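Local coordinates for protein phenyl-3-pyruvate decarboxylase (PDB 2NXW) that catalyses the thiamine diphosphate- and magnesium-dependent decarboxylation of aromatic 2-keto acids such as indole-3-pyruvate, releasing the aldehyde and carbon dioxide on the way to auxin, at residues P373-P376 against M377-A380; M400-C403 against L404-M408; G450-M454 against T455-L459; N476-E480 against M481-F485; V513-R516 against A517-K520. All blocks are in the same frame, centred on the assembly; numbering follows the deposited sequence.

Contact 1. Residues P373-P376 against M377-A380; sequences PIAP and MDIA
The carboxylate of D378 is the flat group that A375 meets: the backbone N-H of A375 reaches OD2 near the plane, 16° out of it and on the anti side, while the A375 methyl lies beside the same oxygen. That bond runs 2.9 Å from A375 N to D378 OD2. At the other carboxylate oxygen, OD1, the partner is R516, at the start of helix 516-528, a long and weak ion pair. D378 gets there by folding back along its own helix, its CG turned to the side of the backbone N (chi1 -65°).

A375 is the N-cap of helix 376-388, and alanine has no polar side chain to offer the helix end. The backbone stands in: D378 N gives a bond of 2.9 Å to A375 O, coming from well above the carbonyl plane, and I379 N adds a weak, longer one to the same oxygen. P376 fills the first helical position, where its lack of an N-H costs nothing, and its carbonyl continues the pattern with a firmer bond, taking A380 N at 3.2 Å, in the carbonyl plane. On another flank I374 CG2 packs against I379 CG1 at 3.8 Å, the two side chains crossing at about a right angle. L519 of helix 516-528 touches both isoleucines, and I472 and F474 of strand 470-475 lie against I379.

The aspartate thus accepts the N-H of the N-cap residue, with no side-chain bond coming back from the alanine. A negative charge at this end should sit well with the helix dipole, and the buried carboxylate is probably steadied further by the nearby arginine.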
# COMPACT_ATOMS: atom_id res chain seq x y z
N PRO A 373 33.62 -1.61 41.78
CA PRO A 373 32.55 -2.22 40.98
C PRO A 373 33.01 -2.38 39.53
O PRO A 373 34.01 -1.81 39.11
CB PRO A 373 31.38 -1.24 41.14
CG PRO A 373 32.06 0.07 41.47
CD PRO A 373 33.16 -0.35 42.40
N ILE A 374 32.25 -3.17 38.78
CA ILE A 374 32.58 -3.44 37.39
C ILE A 374 31.93 -2.47 36.42
O ILE A 374 30.75 -2.15 36.55
CB ILE A 374 32.12 -4.86 37.04
CG1 ILE A 374 32.85 -5.87 37.93
CG2 ILE A 374 32.38 -5.18 35.56
CD1 ILE A 374 32.12 -7.21 38.01
N ALA A 375 32.71 -2.03 35.43
CA ALA A 375 32.20 -1.17 34.37
C ALA A 375 32.40 -1.97 33.08
O ALA A 375 33.23 -2.88 33.03
CB ALA A 375 32.99 0.14 34.32
N PRO A 376 31.64 -1.65 32.03
CA PRO A 376 31.81 -2.39 30.77
C PRO A 376 33.27 -2.44 30.29
O PRO A 376 33.74 -3.47 29.80
CB PRO A 376 30.90 -1.64 29.81
CG PRO A 376 29.76 -1.23 30.69
CD PRO A 376 30.48 -0.74 31.95
N MET A 377 34.01 -1.34 30.41
CA MET A 377 35.39 -1.36 29.95
C MET A 377 36.28 -2.33 30.73
O MET A 377 37.30 -2.80 30.21
CB MET A 377 36.00 0.05 29.97
CG MET A 377 35.35 1.01 28.98
SD MET A 377 35.15 0.38 27.30
CE MET A 377 36.82 0.47 26.69
N ASP A 378 35.90 -2.63 31.97
CA ASP A 378 36.66 -3.58 32.76
C ASP A 378 36.48 -4.97 32.17
O ASP A 378 37.40 -5.79 32.20
CB ASP A 378 36.20 -3.56 34.21
CG ASP A 378 36.48 -2.24 34.89
OD1 ASP A 378 37.62 -1.75 34.76
OD2 ASP A 378 35.56 -1.70 35.54
N ILE A 379 35.29 -5.24 31.65
CA ILE A 379 35.03 -6.54 31.04
C ILE A 379 35.88 -6.66 29.78
O ILE A 379 36.48 -7.70 29.52
CB ILE A 379 33.53 -6.72 30.74
CG1 ILE A 379 32.75 -6.71 32.06
CG2 ILE A 379 33.29 -8.05 30.00
CD1 ILE A 379 31.23 -6.69 31.88
N ALA A 380 35.98 -5.58 29.00
CA ALA A 380 36.81 -5.61 27.80
C ALA A 380 38.28 -5.83 28.21
O ALA A 380 38.99 -6.62 27.59
CB ALA A 380 36.67 -4.31 27.01

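Contact 2. Residues M400-C403 against L404-M408. With TPP (thiamine diphosphate), chain E.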
# COMPACT_ATOMS: atom_id res chain seq x y z
N MET A 400 22.18 -7.15 21.15
CA MET A 400 22.09 -5.71 20.99
C MET A 400 22.01 -5.12 22.40
O MET A 400 21.27 -5.63 23.25
CB MET A 400 20.83 -5.33 20.21
CG MET A 400 20.59 -3.83 20.12
SD MET A 400 21.96 -2.96 19.36
CE MET A 400 21.33 -1.29 19.40
N GLY A 401 22.79 -4.07 22.63
CA GLY A 401 22.84 -3.41 23.94
C GLY A 401 24.27 -2.94 24.16
O GLY A 401 25.08 -2.97 23.24
N ASP A 402 24.60 -2.47 25.36
CA ASP A 402 25.97 -2.02 25.58
C ASP A 402 26.95 -3.19 25.44
O ASP A 402 28.15 -2.98 25.24
CB ASP A 402 26.10 -1.35 26.96
CG ASP A 402 27.33 -0.44 27.04
OD1 ASP A 402 27.91 -0.12 25.98
OD2 ASP A 402 27.70 -0.04 28.16
N CYS A 403 26.45 -4.42 25.51
CA CYS A 403 27.34 -5.57 25.32
C CYS A 403 28.00 -5.49 23.93
O CYS A 403 29.18 -5.82 23.78
CB CYS A 403 26.56 -6.88 25.46
SG CYS A 403 25.12 -7.08 24.36
N LEU A 404 27.26 -5.03 22.92
CA LEU A 404 27.79 -4.90 21.56
C LEU A 404 28.81 -3.75 21.49
O LEU A 404 29.86 -3.88 20.89
CB LEU A 404 26.66 -4.62 20.57
CG LEU A 404 27.11 -4.31 19.14
CD1 LEU A 404 28.07 -5.38 18.61
CD2 LEU A 404 25.89 -4.20 18.26
N PHE A 405 28.47 -2.62 22.11
CA PHE A 405 29.37 -1.48 22.11
C PHE A 405 30.67 -1.81 22.84
O PHE A 405 31.74 -1.32 22.47
CB PHE A 405 28.65 -0.28 22.73
CG PHE A 405 27.60 0.32 21.84
CD1 PHE A 405 27.86 1.48 21.11
CD2 PHE A 405 26.36 -0.30 21.69
CE1 PHE A 405 26.90 2.01 20.25
CE2 PHE A 405 25.39 0.23 20.82
CZ PHE A 405 25.67 1.39 20.10
N THR A 406 30.58 -2.67 23.86
CA THR A 406 31.75 -3.09 24.61
C THR A 406 32.58 -4.08 23.78
O THR A 406 33.81 -4.03 23.78
CB THR A 406 31.34 -3.78 25.91
OG1 THR A 406 30.50 -2.91 26.67
CG2 THR A 406 32.57 -4.11 26.73
N ALA A 407 31.89 -4.97 23.06
CA ALA A 407 32.57 -5.96 22.22
C ALA A 407 33.41 -5.31 21.13
O ALA A 407 34.39 -5.91 20.67
CB ALA A 407 31.55 -6.92 21.61
N MET A 408 33.04 -4.10 20.71
CA MET A 408 33.82 -3.41 19.69
C MET A 408 35.26 -3.21 20.17
O MET A 408 36.18 -3.05 19.36
CB MET A 408 33.20 -2.05 19.35
CG MET A 408 31.84 -2.11 18.66
SD MET A 408 31.93 -2.92 17.04
CE MET A 408 32.85 -1.73 16.10
N1' TPP E . 12.83 -5.43 21.38
C2' TPP E . 13.64 -6.08 20.53
CM2 TPP E . 13.29 -7.50 20.10
N3' TPP E . 14.74 -5.49 20.06
C4' TPP E . 15.10 -4.22 20.41
N4' TPP E . 16.20 -3.66 19.84
C5' TPP E . 14.30 -3.51 21.36
C6' TPP E . 13.13 -4.16 21.81
C7' TPP E . 14.64 -2.09 21.86
N3 TPP E . 15.92 -2.02 22.70
C2 TPP E . 17.05 -1.61 22.11
S1 TPP E . 18.23 -1.62 23.40
C5 TPP E . 17.17 -2.16 24.69
C4 TPP E . 15.94 -2.29 24.05
CM4 TPP E . 14.67 -2.75 24.84
C6 TPP E . 17.57 -2.39 26.09
C7 TPP E . 18.53 -3.59 26.16
O7 TPP E . 18.67 -3.86 27.53
PA TPP E . 19.86 -4.86 27.83
O1A TPP E . 19.74 -6.18 27.08
O2A TPP E . 19.81 -5.07 29.34
O3A TPP E . 21.27 -4.22 27.46
PB TPP E . 21.68 -2.70 27.98
O1B TPP E . 21.30 -2.53 29.45
O2B TPP E . 23.22 -2.64 27.75
O3B TPP E . 21.02 -1.65 27.10
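D402 turns its CG away from the backbone N (chi1 -159°), which carries OD1 round to F405 CB at 3.3 Å; T406 sets OG1 beside its own backbone N (chi1 -56°), aimed back at D402 O. Both belong to helix 402-407 of a beta-alpha-beta unit, between strands 395-398 and 415-416, with G401 as its N-cap.

D402 O is gripped twice by one residue: T406 OG1 donates at 2.8 Å from above the carbonyl plane, and T406 N reaches it at 2.8 Å, tilted a little from that plane. Putting a valine in place of T406 would leave D402 O with the backbone N-H alone of these two donors, so the first turn is likely to be held less firmly. The D402 carboxylate has its own anchor, OD1 being hydrogen-bonded to S546 OG. F405 brings a ring edge to the cap, CD2 lying 3.3 Å from G401 O, in the plane of the ring; F305 and F552 meet this ring edge-to-face. The same G401 oxygen accepts from L404 N.

The N terminus of the helix faces the cofactor. G401 adopts backbone angles that would jam a side chain against the preceding carbonyl, and a CB here would also run into O3A of thiamine diphosphate. Just beyond it, D402 N donates to the terminal phosphate oxygen O2B at 2.8 Å, with an N-H...O angle of 158°.

Contact 3. Residues G450-M454 against T455-L459. With TPP (thiamine diphosphate), chain E.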
# COMPACT_ATOMS: atom_id res chain seq x y z
N GLY A 450 18.41 -7.45 29.88
CA GLY A 450 17.15 -7.40 29.16
C GLY A 450 17.10 -8.46 28.07
O GLY A 450 16.10 -9.18 27.93
N ALA A 451 18.18 -8.57 27.31
CA ALA A 451 18.23 -9.56 26.24
C ALA A 451 18.26 -10.99 26.77
O ALA A 451 17.67 -11.89 26.17
CB ALA A 451 19.42 -9.32 25.34
N PHE A 452 18.95 -11.21 27.88
CA PHE A 452 19.00 -12.56 28.42
C PHE A 452 17.60 -13.01 28.84
O PHE A 452 17.26 -14.18 28.70
CB PHE A 452 19.96 -12.62 29.62
CG PHE A 452 20.32 -14.02 30.01
CD1 PHE A 452 21.49 -14.62 29.53
CD2 PHE A 452 19.48 -14.76 30.83
CE1 PHE A 452 21.80 -15.94 29.87
CE2 PHE A 452 19.78 -16.09 31.16
CZ PHE A 452 20.95 -16.67 30.68
N GLN A 453 16.80 -12.10 29.38
CA GLN A 453 15.44 -12.44 29.79
C GLN A 453 14.62 -12.94 28.60
O GLN A 453 13.64 -13.65 28.77
CB GLN A 453 14.74 -11.23 30.40
CG GLN A 453 15.28 -10.78 31.74
CD GLN A 453 14.65 -9.50 32.17
OE1 GLN A 453 13.51 -9.20 31.80
NE2 GLN A 453 15.36 -8.73 32.99
N MET A 454 15.03 -12.54 27.40
CA MET A 454 14.33 -12.96 26.19
C MET A 454 14.72 -14.35 25.69
O MET A 454 13.86 -15.20 25.51
CB MET A 454 14.60 -11.96 25.05
CG MET A 454 14.10 -10.54 25.30
SD MET A 454 14.49 -9.50 23.87
CE MET A 454 13.52 -8.02 24.26
N THR A 455 16.02 -14.56 25.51
CA THR A 455 16.49 -15.81 24.92
C THR A 455 17.69 -16.47 25.59
O THR A 455 18.21 -17.45 25.06
CB THR A 455 16.87 -15.58 23.45
OG1 THR A 455 17.97 -14.66 23.41
CG2 THR A 455 15.69 -15.02 22.66
N GLY A 456 18.15 -15.96 26.73
CA GLY A 456 19.31 -16.56 27.38
C GLY A 456 19.04 -17.98 27.86
O GLY A 456 19.97 -18.79 28.00
N TRP A 457 17.77 -18.28 28.11
CA TRP A 457 17.33 -19.59 28.60
C TRP A 457 17.66 -20.73 27.65
O TRP A 457 17.64 -21.91 28.04
CB TRP A 457 15.81 -19.53 28.85
CG TRP A 457 15.42 -18.23 29.51
CD1 TRP A 457 14.73 -17.19 28.94
CD2 TRP A 457 15.80 -17.80 30.82
NE1 TRP A 457 14.66 -16.14 29.82
CE2 TRP A 457 15.30 -16.48 30.98
CE3 TRP A 457 16.51 -18.39 31.88
CZ2 TRP A 457 15.50 -15.74 32.16
CZ3 TRP A 457 16.71 -17.65 33.04
CH2 TRP A 457 16.21 -16.34 33.17
N GLU A 458 17.97 -20.39 26.40
CA GLU A 458 18.32 -21.42 25.44
C GLU A 458 19.58 -22.18 25.86
O GLU A 458 19.84 -23.27 25.37
CB GLU A 458 18.50 -20.80 24.06
CG GLU A 458 17.21 -20.25 23.46
CD GLU A 458 16.21 -21.33 23.07
OE1 GLU A 458 16.59 -22.51 22.93
OE2 GLU A 458 15.02 -20.98 22.88
N LEU A 459 20.32 -21.62 26.82
CA LEU A 459 21.52 -22.29 27.31
C LEU A 459 21.18 -23.65 27.93
O LEU A 459 22.06 -24.50 28.07
CB LEU A 459 22.24 -21.40 28.34
CG LEU A 459 22.98 -20.19 27.76
CD1 LEU A 459 23.39 -19.29 28.93
CD2 LEU A 459 24.22 -20.64 26.97
N1' TPP E . 12.83 -5.43 21.38
C2' TPP E . 13.64 -6.08 20.53
CM2 TPP E . 13.29 -7.50 20.10
N3' TPP E . 14.74 -5.49 20.06
C4' TPP E . 15.10 -4.22 20.41
N4' TPP E . 16.20 -3.66 19.84
C5' TPP E . 14.30 -3.51 21.36
C6' TPP E . 13.13 -4.16 21.81
C7' TPP E . 14.64 -2.09 21.86
N3 TPP E . 15.92 -2.02 22.70
C2 TPP E . 17.05 -1.61 22.11
S1 TPP E . 18.23 -1.62 23.40
C5 TPP E . 17.17 -2.16 24.69
C4 TPP E . 15.94 -2.29 24.05
CM4 TPP E . 14.67 -2.75 24.84
C6 TPP E . 17.57 -2.39 26.09
C7 TPP E . 18.53 -3.59 26.16
O7 TPP E . 18.67 -3.86 27.53
PA TPP E . 19.86 -4.86 27.83
O1A TPP E . 19.74 -6.18 27.08
O2A TPP E . 19.81 -5.07 29.34
O3A TPP E . 21.27 -4.22 27.46
PB TPP E . 21.68 -2.70 27.98
O1B TPP E . 21.30 -2.53 29.45
O2B TPP E . 23.22 -2.64 27.75
O3B TPP E . 21.02 -1.65 27.10
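F452 lays its ring over G456 at the C-terminal end of helix 449-455, the short helix that begins within the GDG motif of thiamine diphosphate enzymes. From CB the chain swings away from the backbone N (chi1 -166°), pointing the ring down the helix toward the turn. CG, CD1 and CD2 all lie over G456 CA, which sits 3.5 Å from the ring centroid and almost on the normal, a CH-pi contact. Any CB at G456 would collide with CD1. Farther out, CE1 meets L459 CD1 at 3.8 Å, CE2 approaches W457 CZ3 at 3.9 Å, and CZ at the tip rests near G456 O. The CE2 side makes a T-shaped stack, the edge of F452 against the face of W457, with planes at 76°.

The indole is fixed from its other end: W457 NE1 donates to Q453 O at 2.9 Å, the oxygen lying near the ring plane. W457 of the second subunit stacks on it, so this turn belongs to the dimer interface.

At the N-terminal end G450 N and A451 N donate to O2A and O1A of the cofactor. From near the other end the extended M454 side chain places CE 3.9 Å from N1' of the pyrimidine.

Contact 4. Residues N476-E480 against M481-F485; sequences NASWE and MLRTF. With MG (magnesium ion), chain C; TPP (thiamine diphosphate), chain E.
W479 stands at the centre of an inverse gamma turn and caps helix 480-485, its carbonyl oxygen taking R483 N at 3.2 Å and, more weakly, L482 N. Around this turn the magnesium ion is bound by N476 OD1 and the backbone S478 O, with D449, a water and the diphosphate oxygens O2A and O1B completing six ligands. The opening N-H groups of the helix point at the terminal phosphate of thiamine diphosphate (TPP): E480 N donates to TPP O1B at 2.9 Å. M481 N donates to TPP O3B at 2.8 Å.

Behind the metal loop three polar side chains close on one another. E480 OE1 accepts twice, from S478 OG at 2.7 Å on the anti side of the carboxylate and from R483 NE at 2.8 Å. The second is a salt bridge, in the guanidinium plane but coming from above the carboxylate, the two planes 32° apart. R483 NH2 donates to S478 OG at 2.9 Å and also forms a salt bridge with D493; E480 OE2 is taken by G543 N. With a leucine at R483, E480 and D493 would probably both lose this positive partner, and S478 OG the N-H it accepts. On the cofactor side, L482 CD1 packs at 3.5 Å on the thiazolium methyl CM4, which also lies over one face of the W479 indole, toward its rim.

The loop leads from strand 470-475 of the parallel sheet into helix 480-485. Helix 547-558 covers T484 and F485, and P43 of the second subunit packs on W479 and L482, where the cofactor lies between subunits.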
# COMPACT_ATOMS: atom_id res chain seq x y z
N ASN A 476 22.86 -4.80 34.56
CA ASN A 476 22.71 -3.47 35.15
C ASN A 476 21.26 -3.23 35.58
O ASN A 476 20.90 -2.11 35.92
CB ASN A 476 23.20 -2.35 34.19
CG ASN A 476 22.64 -2.47 32.77
OD1 ASN A 476 21.62 -3.12 32.53
ND2 ASN A 476 23.30 -1.80 31.83
N ALA A 477 20.45 -4.29 35.63
CA ALA A 477 19.03 -4.20 36.03
C ALA A 477 18.43 -3.00 35.30
O ALA A 477 17.80 -2.12 35.90
CB ALA A 477 18.93 -4.00 37.55
N SER A 478 18.61 -3.01 33.99
CA SER A 478 18.18 -1.87 33.19
C SER A 478 18.21 -2.13 31.70
O SER A 478 19.00 -2.94 31.21
CB SER A 478 19.16 -0.72 33.48
OG SER A 478 18.89 0.44 32.72
N TRP A 479 17.33 -1.42 30.99
CA TRP A 479 17.36 -1.42 29.53
C TRP A 479 18.19 -0.13 29.38
O TRP A 479 17.66 0.95 29.07
CB TRP A 479 15.96 -1.22 28.96
CG TRP A 479 15.13 -2.47 28.87
CD1 TRP A 479 15.56 -3.75 28.60
CD2 TRP A 479 13.71 -2.55 28.99
NE1 TRP A 479 14.49 -4.61 28.55
CE2 TRP A 479 13.34 -3.90 28.79
CE3 TRP A 479 12.70 -1.60 29.25
CZ2 TRP A 479 12.01 -4.33 28.83
CZ3 TRP A 479 11.39 -2.03 29.30
CH2 TRP A 479 11.05 -3.38 29.09
N GLU A 480 19.49 -0.25 29.62
CA GLU A 480 20.36 0.91 29.66
C GLU A 480 20.50 1.72 28.38
O GLU A 480 20.60 2.95 28.44
CB GLU A 480 21.73 0.52 30.21
CG GLU A 480 22.60 1.70 30.71
CD GLU A 480 22.04 2.44 31.93
OE1 GLU A 480 21.14 1.92 32.63
OE2 GLU A 480 22.54 3.56 32.19
N MET A 481 20.52 1.08 27.23
CA MET A 481 20.61 1.86 26.01
C MET A 481 19.43 2.80 25.89
O MET A 481 19.56 3.92 25.38
CB MET A 481 20.65 0.94 24.78
CG MET A 481 22.02 0.38 24.52
SD MET A 481 22.18 -0.25 22.84
CE MET A 481 22.21 1.30 21.91
N LEU A 482 18.26 2.37 26.36
CA LEU A 482 17.08 3.23 26.30
C LEU A 482 17.18 4.34 27.34
O LEU A 482 16.72 5.47 27.11
CB LEU A 482 15.81 2.41 26.49
CG LEU A 482 15.63 1.27 25.48
CD1 LEU A 482 14.25 0.67 25.67
CD2 LEU A 482 15.79 1.79 24.05
N ARG A 483 17.79 4.05 28.49
CA ARG A 483 17.98 5.08 29.51
C ARG A 483 18.85 6.20 28.93
O ARG A 483 18.61 7.38 29.19
CB ARG A 483 18.67 4.51 30.76
CG ARG A 483 18.86 5.56 31.89
CD ARG A 483 19.69 5.02 33.04
NE ARG A 483 19.14 3.75 33.48
CZ ARG A 483 18.02 3.61 34.19
NH1 ARG A 483 17.33 4.68 34.57
NH2 ARG A 483 17.55 2.40 34.44
N THR A 484 19.86 5.86 28.14
CA THR A 484 20.74 6.90 27.60
C THR A 484 20.00 7.84 26.67
O THR A 484 20.35 9.01 26.55
CB THR A 484 21.96 6.31 26.85
OG1 THR A 484 21.55 5.79 25.58
CG2 THR A 484 22.63 5.22 27.68
N PHE A 485 18.95 7.32 26.02
CA PHE A 485 18.16 8.12 25.09
C PHE A 485 17.05 8.91 25.76
O PHE A 485 16.68 10.00 25.30
CB PHE A 485 17.51 7.21 24.04
CG PHE A 485 18.49 6.42 23.21
CD1 PHE A 485 18.09 5.25 22.58
CD2 PHE A 485 19.81 6.85 23.06
CE1 PHE A 485 18.99 4.51 21.82
CE2 PHE A 485 20.72 6.12 22.30
CZ PHE A 485 20.30 4.94 21.67
MG MG C . 20.80 -3.99 30.83
N1' TPP E . 12.83 -5.43 21.38
C2' TPP E . 13.64 -6.08 20.53
CM2 TPP E . 13.29 -7.50 20.10
N3' TPP E . 14.74 -5.49 20.06
C4' TPP E . 15.10 -4.22 20.41
N4' TPP E . 16.20 -3.66 19.84
C5' TPP E . 14.30 -3.51 21.36
C6' TPP E . 13.13 -4.16 21.81
C7' TPP E . 14.64 -2.09 21.86
N3 TPP E . 15.92 -2.02 22.70
C2 TPP E . 17.05 -1.61 22.11
S1 TPP E . 18.23 -1.62 23.40
C5 TPP E . 17.17 -2.16 24.69
C4 TPP E . 15.94 -2.29 24.05
CM4 TPP E . 14.67 -2.75 24.84
C6 TPP E . 17.57 -2.39 26.09
C7 TPP E . 18.53 -3.59 26.16
O7 TPP E . 18.67 -3.86 27.53
PA TPP E . 19.86 -4.86 27.83
O1A TPP E . 19.74 -6.18 27.08
O2A TPP E . 19.81 -5.07 29.34
O3A TPP E . 21.27 -4.22 27.46
PB TPP E . 21.68 -2.70 27.98
O1B TPP E . 21.30 -2.53 29.45
O2B TPP E . 23.22 -2.64 27.75
O3B TPP E . 21.02 -1.65 27.10
O HOH W 1 22.73 -4.80 30.42

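Contact 5. Residues V513-R516 against A517-K520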
# COMPACT_ATOMS: atom_id res chain seq x y z
N VAL A 513 29.32 -11.84 39.87
CA VAL A 513 30.49 -11.10 40.30
C VAL A 513 30.16 -9.62 40.42
O VAL A 513 29.42 -9.07 39.59
CB VAL A 513 31.71 -11.31 39.33
CG1 VAL A 513 32.14 -12.78 39.36
CG2 VAL A 513 31.34 -10.91 37.91
N ARG A 514 30.68 -8.98 41.47
CA ARG A 514 30.44 -7.56 41.71
C ARG A 514 31.69 -6.68 41.67
O ARG A 514 31.59 -5.48 41.42
CB ARG A 514 29.76 -7.36 43.06
CG ARG A 514 28.32 -7.86 43.10
CD ARG A 514 27.64 -7.48 44.42
NE ARG A 514 26.23 -7.85 44.41
CZ ARG A 514 25.28 -7.15 43.79
NH1 ARG A 514 25.60 -6.04 43.13
NH2 ARG A 514 24.03 -7.58 43.81
N THR A 515 32.86 -7.26 41.94
CA THR A 515 34.09 -6.49 41.91
C THR A 515 35.00 -6.88 40.75
O THR A 515 34.85 -7.96 40.15
CB THR A 515 34.90 -6.65 43.20
OG1 THR A 515 35.38 -8.00 43.29
CG2 THR A 515 34.04 -6.35 44.41
N ARG A 516 35.94 -6.00 40.43
CA ARG A 516 36.86 -6.27 39.35
C ARG A 516 37.71 -7.50 39.65
O ARG A 516 38.02 -8.27 38.74
CB ARG A 516 37.71 -5.04 39.08
CG ARG A 516 36.86 -3.88 38.58
CD ARG A 516 37.67 -2.75 37.96
NE ARG A 516 38.43 -1.98 38.93
CZ ARG A 516 38.88 -0.75 38.71
NH1 ARG A 516 38.62 -0.15 37.55
NH2 ARG A 516 39.59 -0.12 39.64
N ALA A 517 38.06 -7.71 40.91
CA ALA A 517 38.86 -8.88 41.28
C ALA A 517 38.03 -10.14 41.05
O ALA A 517 38.54 -11.14 40.53
CB ALA A 517 39.30 -8.79 42.74
N GLU A 518 36.75 -10.11 41.41
CA GLU A 518 35.88 -11.27 41.21
C GLU A 518 35.71 -11.55 39.72
O GLU A 518 35.68 -12.70 39.29
CB GLU A 518 34.52 -11.04 41.87
CG GLU A 518 34.60 -11.01 43.39
CD GLU A 518 33.32 -10.55 44.04
OE1 GLU A 518 32.43 -9.99 43.35
OE2 GLU A 518 33.19 -10.73 45.27
N LEU A 519 35.60 -10.49 38.92
CA LEU A 519 35.47 -10.66 37.49
C LEU A 519 36.70 -11.36 36.90
O LEU A 519 36.58 -12.29 36.09
CB LEU A 519 35.29 -9.30 36.81
CG LEU A 519 35.43 -9.23 35.28
CD1 LEU A 519 34.29 -9.97 34.60
CD2 LEU A 519 35.45 -7.77 34.85
N LYS A 520 37.89 -10.92 37.31
CA LYS A 520 39.11 -11.52 36.78
C LYS A 520 39.17 -13.00 37.12
O LYS A 520 39.47 -13.83 36.26
CB LYS A 520 40.34 -10.79 37.36
CG LYS A 520 41.62 -10.94 36.54
CD LYS A 520 42.38 -12.20 36.89
CE LYS A 520 43.71 -12.26 36.16
NZ LYS A 520 44.45 -13.52 36.47
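T515 and E518 form a capping box at the start of helix 516-528. T515, the N-cap, holds OG1 between its backbone N and carbonyl carbon (chi1 67°), where it accepts from E518 N at 3.1 Å with an N-H...O angle of 159°. E518 returns the favour: its OE1 takes T515 N at 3.1 Å, met from above the carboxylate plane. The same oxygen is also reached by R514 N, at 2.8 Å and nearly in line with the C-O bond, so one carboxylate oxygen holds two successive N-H groups of the loop. The fit is close, with E518 CG 3.1 Å from T515 OG1.

Next to the box, V513 CB packs on E518 CB at 3.8 Å. V513 ends strand 509-513, an outer strand of the parallel sheet, and is bonded through its backbone to strand 534-539; I536 and A538 touch its side chain. The box thus sits where the chain leaves the sheet for the helix and probably steadies that turn.

R516, the first helical residue, carries its guanidinium to a salt bridge with D370. T515 O opens the helical bonding by accepting L519 N at 2.9 Å, and R516 O follows with K520 N at 3.0 Å.

In the fold
All five contacts are local and follow one another along the chain, none nesting or crossing. Contact 1 turns the loop after helix 337-346 into helix 376-388. Contact 2 begins helix 402-407 beyond strand 395-398, and P376 of contact 1 packs on D402 and T406 there. Contact 3 ends the helix after strand 443-448; contact 4 closes the loop from strand 470-475 into helix 480-485, with W479 against G450. Contacts 2, 3 and 4 all bring backbone N-H groups to the diphosphate, each following a strand of the same parallel sheet. Contact 5, at the outer strand 509-513, lies away from the cofactor and returns to contact 1, where I374 reaches the backbone of V513 and T515.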